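Local coordinates for Aac(6')-Ih protein (Acinetobacter baumannii, PDB 4E8O) that probably transfers an acetyl group from acetyl coenzyme A to the 6'-amino group of aminoglycoside antibiotics, giving resistance to them, at residues Q74-E86 with L117-C130. Numbering follows the deposited sequence.
Sequences QAIAMLEASIRYE and LVQQVEIWAKQFAC
Ile83 keeps CG1 beside its backbone N (chi1 -54°), while Trp124 swings its indole anti to its own backbone N (chi1 172°), and the two side chains approach from opposite directions between strand 75-84 and helix 113-127. Ile83 CD1 sits over the indole face, 3.9 Å from the centroid of the six-membered ring, a CH-pi contact. CG1 of the same isoleucine lies almost squarely over the Phe128 ring, 3.7 Å from its centroid, so one branch serves two aromatic rings. The rings also touch each other: Phe128 CD2 lies over the rim of one indole face, and Trp124 NE1 lies beside the Phe128 edge, in the plane of that ring. Cys130 SG closes on Ile83 CD1 at 4.1 Å, placed there by a Schellman motif with Ala129 as C-prime residue, Cys130 N bonding Ala125 O and Ala129 N bonding Lys126 O; Phe128 N adds a bond to Ala125 O from the opposite face.

Farther back along the strand the packing turns aliphatic. Ala81 CB rests on Val121 CG1, and Ala77 CB meets Leu117 CD1. Leu79 CD2 presses tightly on Val121 CG2 at 3.4 Å. Alternate strand residues thus face helical segment 117-127, which runs at 28° to strand 75-84 across the central GNAT sheet; on the other sheet face, Glu80 pairs with Arg39. Between these two segments, cohesion rests on apolar packing, CH-pi contacts and burial rather than hydrogen bonding.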
loop_
_atom_site.group_PDB
_atom_site.type_symbol
_atom_site.label_atom_id
_atom_site.label_comp_id
_atom_site.label_asym_id
_atom_site.label_seq_id
_atom_site.Cartn_x
_atom_site.Cartn_y
_atom_site.Cartn_z
ATOM N N GLN B 74 -3.066 -7.847 -33.510
ATOM C CA GLN B 74 -2.842 -8.775 -32.408
ATOM C C GLN B 74 -2.447 -8.012 -31.149
ATOM O O GLN B 74 -1.488 -7.237 -31.161
ATOM C CB GLN B 74 -1.759 -9.805 -32.749
ATOM C CG GLN B 74 -2.086 -10.703 -33.930
ATOM C CD GLN B 74 -3.414 -11.421 -33.784
ATOM O OE1 GLN B 74 -4.317 -11.251 -34.603
ATOM N NE2 GLN B 74 -3.535 -12.234 -32.742
ATOM N N ALA B 75 -3.190 -8.219 -30.066
ATOM C CA ALA B 75 -2.833 -7.619 -28.787
ATOM C C ALA B 75 -1.691 -8.419 -28.177
ATOM O O ALA B 75 -1.854 -9.604 -27.868
ATOM C CB ALA B 75 -4.026 -7.596 -27.853
ATOM N N ILE B 76 -0.535 -7.777 -28.011
ATOM C CA ILE B 76 0.665 -8.481 -27.564
ATOM C C ILE B 76 1.188 -8.018 -26.206
ATOM O O ILE B 76 2.120 -8.617 -25.664
ATOM C CB ILE B 76 1.799 -8.444 -28.635
ATOM C CG1 ILE B 76 2.100 -7.011 -29.096
ATOM C CG2 ILE B 76 1.436 -9.315 -29.827
ATOM C CD1 ILE B 76 3.092 -6.254 -28.219
ATOM N N ALA B 77 0.595 -6.955 -25.663
ATOM C CA ALA B 77 1.000 -6.427 -24.361
ATOM C C ALA B 77 -0.106 -5.599 -23.713
ATOM O O ALA B 77 -0.949 -5.029 -24.408
ATOM C CB ALA B 77 2.268 -5.595 -24.490
ATOM N N MET B 78 -0.090 -5.530 -22.383
ATOM C CA MET B 78 -1.051 -4.723 -21.631
ATOM C C MET B 78 -0.390 -4.110 -20.406
ATOM O O MET B 78 0.593 -4.645 -19.894
ATOM C CB MET B 78 -2.238 -5.572 -21.171
ATOM C CG MET B 78 -1.840 -6.786 -20.346
ATOM S SD MET B 78 -3.102 -7.304 -19.159
ATOM C CE MET B 78 -2.695 -6.251 -17.769
ATOM N N LEU B 79 -0.942 -2.994 -19.939
ATOM C CA LEU B 79 -0.495 -2.355 -18.709
ATOM C C LEU B 79 -1.710 -1.814 -17.967
ATOM O O LEU B 79 -2.672 -1.346 -18.586
ATOM C CB LEU B 79 0.475 -1.208 -19.019
ATOM C CG LEU B 79 0.983 -0.363 -17.844
ATOM C CD1 LEU B 79 2.377 0.158 -18.127
ATOM C CD2 LEU B 79 0.053 0.804 -17.561
ATOM N N GLU B 80 -1.664 -1.870 -16.641
ATOM C CA GLU B 80 -2.673 -1.220 -15.823
ATOM C C GLU B 80 -1.966 -0.375 -14.773
ATOM O O GLU B 80 -0.970 -0.801 -14.194
ATOM C CB GLU B 80 -3.601 -2.261 -15.172
ATOM C CG GLU B 80 -4.307 -3.158 -16.189
ATOM C CD GLU B 80 -5.286 -4.139 -15.566
ATOM O OE1 GLU B 80 -5.732 -3.918 -14.415
ATOM O OE2 GLU B 80 -5.621 -5.139 -16.240
ATOM N N ALA B 81 -2.469 0.828 -14.530
ATOM C CA ALA B 81 -1.854 1.690 -13.531
ATOM C C ALA B 81 -2.932 2.467 -12.813
ATOM O O ALA B 81 -4.066 2.551 -13.292
ATOM C CB ALA B 81 -0.844 2.637 -14.173
ATOM N N SER B 82 -2.583 3.032 -11.661
ATOM C CA SER B 82 -3.531 3.829 -10.898
ATOM C C SER B 82 -2.845 5.043 -10.300
ATOM O O SER B 82 -1.612 5.110 -10.245
ATOM C CB SER B 82 -4.140 2.998 -9.773
ATOM O OG SER B 82 -3.139 2.530 -8.885
ATOM N N ILE B 83 -3.651 6.009 -9.868
ATOM C CA ILE B 83 -3.158 7.107 -9.055
ATOM C C ILE B 83 -3.539 6.790 -7.612
ATOM O O ILE B 83 -4.706 6.508 -7.329
ATOM C CB ILE B 83 -3.787 8.453 -9.457
ATOM C CG1 ILE B 83 -3.608 8.718 -10.959
ATOM C CG2 ILE B 83 -3.190 9.578 -8.624
ATOM C CD1 ILE B 83 -2.155 8.832 -11.410
ATOM N N ARG B 84 -2.562 6.822 -6.707
ATOM C CA ARG B 84 -2.792 6.466 -5.304
ATOM C C ARG B 84 -2.692 7.696 -4.421
ATOM O O ARG B 84 -1.736 8.465 -4.542
ATOM C CB ARG B 84 -1.757 5.443 -4.831
ATOM C CG ARG B 84 -1.734 4.142 -5.608
ATOM C CD ARG B 84 -3.052 3.405 -5.499
ATOM N NE ARG B 84 -2.933 2.014 -5.939
ATOM C CZ ARG B 84 -2.573 1.011 -5.144
ATOM N NH1 ARG B 84 -2.296 1.238 -3.862
ATOM N NH2 ARG B 84 -2.495 -0.222 -5.625
ATOM N N TYR B 85 -3.660 7.872 -3.523
ATOM C CA TYR B 85 -3.665 9.028 -2.634
ATOM C C TYR B 85 -3.304 8.651 -1.201
ATOM O O TYR B 85 -3.063 9.519 -0.362
ATOM C CB TYR B 85 -5.012 9.752 -2.696
ATOM C CG TYR B 85 -5.182 10.534 -3.975
ATOM C CD1 TYR B 85 -4.850 11.881 -4.035
ATOM C CD2 TYR B 85 -5.643 9.921 -5.129
ATOM C CE1 TYR B 85 -4.991 12.598 -5.207
ATOM C CE2 TYR B 85 -5.786 10.630 -6.303
ATOM C CZ TYR B 85 -5.456 11.965 -6.335
ATOM O OH TYR B 85 -5.599 12.671 -7.506
ATOM N N GLU B 86 -3.254 7.353 -0.932
ATOM C CA GLU B 86 -2.824 6.867 0.371
ATOM C C GLU B 86 -1.351 6.475 0.292
ATOM O O GLU B 86 -0.839 6.197 -0.797
ATOM C CB GLU B 86 -3.702 5.692 0.807
ATOM C CG GLU B 86 -5.146 6.102 1.096
ATOM C CD GLU B 86 -6.040 4.917 1.384
ATOM O OE1 GLU B 86 -5.592 3.773 1.162
ATOM O OE2 GLU B 86 -7.191 5.127 1.827
ATOM N N LEU B 117 5.088 1.562 -22.938
ATOM C CA LEU B 117 3.886 1.512 -22.110
ATOM C C LEU B 117 4.085 2.319 -20.828
ATOM O O LEU B 117 3.224 3.113 -20.441
ATOM C CB LEU B 117 3.517 0.061 -21.788
ATOM C CG LEU B 117 2.921 -0.774 -22.926
ATOM C CD1 LEU B 117 3.032 -2.259 -22.615
ATOM C CD2 LEU B 117 1.472 -0.401 -23.159
ATOM N N VAL B 118 5.228 2.112 -20.180
ATOM C CA VAL B 118 5.592 2.847 -18.972
ATOM C C VAL B 118 5.603 4.353 -19.230
ATOM O O VAL B 118 5.078 5.128 -18.427
ATOM C CB VAL B 118 6.968 2.391 -18.449
ATOM C CG1 VAL B 118 7.533 3.381 -17.435
ATOM C CG2 VAL B 118 6.865 0.997 -17.847
ATOM N N GLN B 119 6.179 4.755 -20.362
ATOM C CA GLN B 119 6.262 6.166 -20.731
ATOM C C GLN B 119 4.891 6.816 -20.889
ATOM O O GLN B 119 4.743 8.013 -20.654
ATOM C CB GLN B 119 7.076 6.343 -22.021
ATOM C CG GLN B 119 8.570 6.120 -21.844
ATOM C CD GLN B 119 9.371 6.430 -23.095
ATOM O OE1 GLN B 119 10.421 5.833 -23.333
ATOM N NE2 GLN B 119 8.888 7.379 -23.894
ATOM N N GLN B 120 3.895 6.031 -21.291
ATOM C CA GLN B 120 2.539 6.551 -21.441
ATOM C C GLN B 120 1.895 6.824 -20.086
ATOM O O GLN B 120 1.098 7.750 -19.953
ATOM C CB GLN B 120 1.672 5.592 -22.262
ATOM C CG GLN B 120 2.039 5.546 -23.744
ATOM C CD GLN B 120 1.859 6.886 -24.440
ATOM O OE1 GLN B 120 0.829 7.548 -24.289
ATOM N NE2 GLN B 120 2.868 7.295 -25.202
ATOM N N VAL B 121 2.244 6.024 -19.081
ATOM C CA VAL B 121 1.744 6.246 -17.724
ATOM C C VAL B 121 2.276 7.559 -17.153
ATOM O O VAL B 121 1.536 8.307 -16.510
ATOM C CB VAL B 121 2.144 5.103 -16.780
ATOM C CG1 VAL B 121 1.509 5.292 -15.408
ATOM C CG2 VAL B 121 1.728 3.772 -17.366
ATOM N N GLU B 122 3.558 7.831 -17.391
ATOM C CA GLU B 122 4.219 9.023 -16.859
ATOM C C GLU B 122 3.618 10.306 -17.415
ATOM O O GLU B 122 3.407 11.268 -16.677
ATOM C CB GLU B 122 5.729 8.977 -17.140
ATOM C CG GLU B 122 6.446 7.819 -16.453
ATOM C CD GLU B 122 7.955 7.871 -16.618
ATOM O OE1 GLU B 122 8.487 8.935 -17.008
ATOM O OE2 GLU B 122 8.612 6.844 -16.346
ATOM N N ILE B 123 3.359 10.316 -18.722
ATOM C CA ILE B 123 2.668 11.429 -19.365
ATOM C C ILE B 123 1.316 11.620 -18.688
ATOM O O ILE B 123 0.928 12.739 -18.350
ATOM C CB ILE B 123 2.452 11.161 -20.866
ATOM C CG1 ILE B 123 3.797 10.954 -21.568
ATOM C CG2 ILE B 123 1.673 12.298 -21.513
ATOM C CD1 ILE B 123 3.684 10.583 -23.037
ATOM N N TRP B 124 0.618 10.508 -18.479
ATOM C CA TRP B 124 -0.677 10.505 -17.808
ATOM C C TRP B 124 -0.570 10.899 -16.335
ATOM O O TRP B 124 -1.365 11.696 -15.842
ATOM C CB TRP B 124 -1.320 9.120 -17.944
ATOM C CG TRP B 124 -2.580 8.940 -17.137
ATOM C CD1 TRP B 124 -3.790 9.535 -17.357
ATOM C CD2 TRP B 124 -2.755 8.089 -15.997
ATOM N NE1 TRP B 124 -4.700 9.114 -16.420
ATOM C CE2 TRP B 124 -4.089 8.225 -15.572
ATOM C CE3 TRP B 124 -1.908 7.229 -15.293
ATOM C CZ2 TRP B 124 -4.598 7.531 -14.471
ATOM C CZ3 TRP B 124 -2.412 6.540 -14.206
ATOM C CH2 TRP B 124 -3.746 6.691 -13.806
ATOM N N ALA B 125 0.414 10.343 -15.637
ATOM C CA ALA B 125 0.588 10.620 -14.214
ATOM C C ALA B 125 0.971 12.076 -13.962
ATOM O O ALA B 125 0.626 12.639 -12.923
ATOM C CB ALA B 125 1.627 9.687 -13.620
ATOM N N LYS B 126 1.693 12.674 -14.907
ATOM C CA LYS B 126 2.087 14.080 -14.808
ATOM C C LYS B 126 0.871 14.993 -14.747
ATOM O O LYS B 126 0.911 16.045 -14.108
ATOM C CB LYS B 126 2.958 14.473 -16.003
ATOM C CG LYS B 126 4.447 14.515 -15.711
ATOM C CD LYS B 126 5.254 14.258 -16.977
ATOM C CE LYS B 126 6.733 14.556 -16.768
ATOM N NZ LYS B 126 7.606 13.626 -17.549
ATOM N N GLN B 127 -0.202 14.592 -15.426
ATOM C CA GLN B 127 -1.448 15.352 -15.417
ATOM C C GLN B 127 -2.038 15.401 -14.016
ATOM O O GLN B 127 -2.689 16.373 -13.644
ATOM C CB GLN B 127 -2.469 14.730 -16.371
ATOM C CG GLN B 127 -2.241 15.018 -17.845
ATOM C CD GLN B 127 -3.534 14.954 -18.634
ATOM O OE1 GLN B 127 -4.592 14.641 -18.083
ATOM N NE2 GLN B 127 -3.460 15.258 -19.927
ATOM N N PHE B 128 -1.803 14.345 -13.243
ATOM C CA PHE B 128 -2.330 14.246 -11.889
ATOM C C PHE B 128 -1.403 14.892 -10.860
ATOM O O PHE B 128 -1.575 14.692 -9.656
ATOM C CB PHE B 128 -2.588 12.778 -11.529
ATOM C CG PHE B 128 -3.897 12.241 -12.046
ATOM C CD1 PHE B 128 -5.060 12.396 -11.306
ATOM C CD2 PHE B 128 -3.966 11.572 -13.263
ATOM C CE1 PHE B 128 -6.269 11.904 -11.767
ATOM C CE2 PHE B 128 -5.174 11.075 -13.732
ATOM C CZ PHE B 128 -6.326 11.242 -12.981
ATOM N N ALA B 129 -0.433 15.670 -11.339
ATOM C CA ALA B 129 0.562 16.318 -10.481
ATOM C C ALA B 129 1.369 15.315 -9.650
ATOM O O ALA B 129 1.732 15.586 -8.503
ATOM C CB ALA B 129 -0.087 17.374 -9.589
ATOM N N CYS B 130 1.651 14.160 -10.246
ATOM C CA CYS B 130 2.531 13.168 -9.640
ATOM C C CYS B 130 3.971 13.396 -10.095
ATOM O O CYS B 130 4.220 13.804 -11.233
ATOM C CB CYS B 130 2.110 11.758 -10.049
ATOM S SG CYS B 130 0.492 11.237 -9.458
#